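Local atomic coordinates of odorant binding protein 4 (Chrysopa pallens, PDB entry 6JPM), a protein that probably binds odorant molecules, as a secreted member of the PBP/GOBP family of insect odorant-binding proteins. Residues K42-M47 with K97-Y102. Residues are numbered along the deposited sequence; the frame is centred on the assembly and turned at random.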
loop_
_atom_site.group_PDB
_atom_site.type_symbol
_atom_site.label_atom_id
_atom_site.label_comp_id
_atom_site.label_asym_id
_atom_site.label_seq_id
_atom_site.Cartn_x
_atom_site.Cartn_y
_atom_site.Cartn_z
ATOM N N LYS A 42 -2.249 -12.314 -8.629
ATOM C CA LYS A 42 -2.145 -12.570 -7.172
ATOM C C LYS A 42 -1.450 -11.398 -6.466
ATOM O O LYS A 42 -1.915 -10.999 -5.479
ATOM C CB LYS A 42 -1.486 -13.908 -6.840
ATOM C CG LYS A 42 -2.116 -15.136 -7.464
ATOM C CD LYS A 42 -1.455 -16.407 -7.046
ATOM C CE LYS A 42 -0.509 -16.971 -8.070
ATOM N NZ LYS A 42 0.708 -16.170 -8.278
ATOM N N MET A 43 -0.378 -10.883 -7.026
ATOM C CA MET A 43 0.327 -9.733 -6.443
ATOM C C MET A 43 -0.608 -8.519 -6.480
ATOM O O MET A 43 -0.669 -7.853 -5.521
ATOM C CB MET A 43 1.580 -9.439 -7.255
ATOM C CG MET A 43 2.448 -8.366 -6.704
ATOM S SD MET A 43 3.191 -8.791 -5.177
ATOM C CE MET A 43 2.271 -7.776 -4.049
ATOM N N MET A 44 -1.299 -8.321 -7.595
ATOM C CA MET A 44 -2.247 -7.194 -7.792
ATOM C C MET A 44 -3.389 -7.278 -6.777
ATOM O O MET A 44 -3.633 -6.327 -6.122
ATOM C CB MET A 44 -2.789 -7.124 -9.220
ATOM C CG MET A 44 -1.775 -6.626 -10.201
ATOM S SD MET A 44 -2.273 -6.188 -11.844
ATOM C CE MET A 44 -3.554 -7.369 -12.189
ATOM N N CYS A 45 -3.976 -8.444 -6.634
ATOM C CA CYS A 45 -5.097 -8.633 -5.703
ATOM C C CYS A 45 -4.630 -8.520 -4.257
ATOM O O CYS A 45 -5.361 -8.034 -3.501
ATOM C CB CYS A 45 -5.959 -9.825 -6.087
ATOM S SG CYS A 45 -6.788 -9.503 -7.659
ATOM N N TYR A 46 -3.394 -8.907 -3.970
ATOM C CA TYR A 46 -2.834 -8.738 -2.611
ATOM C C TYR A 46 -2.777 -7.245 -2.281
ATOM O O TYR A 46 -3.186 -6.902 -1.259
ATOM C CB TYR A 46 -1.475 -9.410 -2.437
ATOM C CG TYR A 46 -0.786 -9.083 -1.144
ATOM C CD1 TYR A 46 -1.112 -9.745 0.014
ATOM C CD2 TYR A 46 0.178 -8.102 -1.074
ATOM C CE1 TYR A 46 -0.471 -9.462 1.195
ATOM C CE2 TYR A 46 0.840 -7.814 0.096
ATOM C CZ TYR A 46 0.495 -8.487 1.244
ATOM O OH TYR A 46 1.084 -8.220 2.413
ATOM N N MET A 47 -2.217 -6.438 -3.173
ATOM C CA MET A 47 -2.138 -4.973 -2.967
ATOM C C MET A 47 -3.554 -4.378 -2.813
ATOM O O MET A 47 -3.739 -3.531 -1.987
ATOM C CB MET A 47 -1.327 -4.269 -4.059
ATOM C CG MET A 47 0.187 -4.490 -3.985
ATOM S SD MET A 47 0.910 -4.800 -2.376
ATOM C CE MET A 47 0.779 -3.188 -1.646
ATOM N N LYS A 97 -10.430 -3.521 -11.719
ATOM C CA LYS A 97 -10.411 -4.476 -10.586
ATOM C C LYS A 97 -9.238 -4.266 -9.621
ATOM O O LYS A 97 -9.271 -3.339 -8.953
ATOM C CB LYS A 97 -10.553 -5.901 -11.117
ATOM C CG LYS A 97 -11.982 -6.355 -11.334
ATOM C CD LYS A 97 -12.250 -6.926 -12.667
ATOM C CE LYS A 97 -11.852 -8.373 -12.803
ATOM N NZ LYS A 97 -12.288 -8.975 -14.085
ATOM N N CYS A 98 -8.249 -5.148 -9.590
ATOM C CA CYS A 98 -7.142 -5.014 -8.608
ATOM C C CYS A 98 -6.051 -4.077 -9.141
ATOM O O CYS A 98 -5.220 -3.680 -8.375
ATOM C CB CYS A 98 -6.540 -6.365 -8.221
ATOM S SG CYS A 98 -7.675 -7.519 -7.423
ATOM N N GLU A 99 -6.094 -3.752 -10.425
ATOM C CA GLU A 99 -5.056 -2.904 -11.058
ATOM C C GLU A 99 -4.873 -1.540 -10.378
ATOM O O GLU A 99 -3.786 -1.177 -10.201
ATOM C CB GLU A 99 -5.251 -2.755 -12.559
ATOM C CG GLU A 99 -5.123 -4.032 -13.334
ATOM C CD GLU A 99 -5.662 -3.968 -14.751
ATOM O OE1 GLU A 99 -6.236 -3.011 -15.116
ATOM O OE2 GLU A 99 -5.508 -4.911 -15.446
ATOM N N PRO A 100 -5.917 -0.771 -10.044
ATOM C CA PRO A 100 -5.721 0.521 -9.436
ATOM C C PRO A 100 -4.891 0.475 -8.144
ATOM O O PRO A 100 -4.053 1.237 -8.028
ATOM C CB PRO A 100 -7.134 1.045 -9.224
ATOM C CG PRO A 100 -7.951 0.284 -10.197
ATOM C CD PRO A 100 -7.295 -1.068 -10.297
ATOM N N ALA A 101 -5.198 -0.433 -7.231
ATOM C CA ALA A 101 -4.410 -0.471 -5.999
ATOM C C ALA A 101 -2.966 -0.886 -6.270
ATOM O O ALA A 101 -2.031 -0.338 -5.671
ATOM C CB ALA A 101 -5.047 -1.407 -4.982
ATOM N N TYR A 102 -2.773 -1.854 -7.161
ATOM C CA TYR A 102 -1.426 -2.271 -7.535
ATOM C C TYR A 102 -0.659 -1.120 -8.179
ATOM O O TYR A 102 0.485 -0.836 -7.810
ATOM C CB TYR A 102 -1.518 -3.446 -8.500
ATOM C CG TYR A 102 -0.226 -3.857 -9.144
ATOM C CD1 TYR A 102 0.668 -4.709 -8.482
ATOM C CD2 TYR A 102 0.080 -3.459 -10.438
ATOM C CE1 TYR A 102 1.851 -5.125 -9.097
ATOM C CE2 TYR A 102 1.257 -3.860 -11.054
ATOM C CZ TYR A 102 2.140 -4.688 -10.376
ATOM O OH TYR A 102 3.303 -5.086 -10.998
#
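The disulfide Cys-45–Cys-98, one of three in this chain, ties helix 41-53 to the chain leading into helix 99-111. Cys-45 SG and Cys-98 SG lie 2.2 Å apart with a chi3 of 99°, close to the 90° a relaxed disulfide prefers. Beside the bridge, Met-44 CB meets Cys-98 CB at 4.0 Å. Met-44 CG and SD lie over one face of the Tyr-102 ring: CG, offset toward the rim, stands 3.6 Å from the ring centroid and 23° off the normal, a CH-pi contact, while SD at 4.3 Å from the same centroid makes a Met-aromatic contact. CE turns aside to Glu-99 CG at 3.9 Å. This second-to-fifth bridge belongs to the interlocked cysteine pairing (first to third, second to fifth, fourth to sixth) of classical insect odorant-binding proteins. With chi1 at 171°, the Tyr-102 ring swings away from its backbone N and comes to lie against Met-44; Met-43 crosses it at about a right angle, Met-43 CG 4.1 Å from Tyr-102 CE1. Replacing this tyrosine with an alanine is likely to uncover Met-44 CG and SD, leaving the thioether held mainly by Glu-99 CG. Further along, Met-47 CB packs on Tyr-102 CA at 4.0 Å, and Phe-37 and Asp-39 also touch the tyrosine.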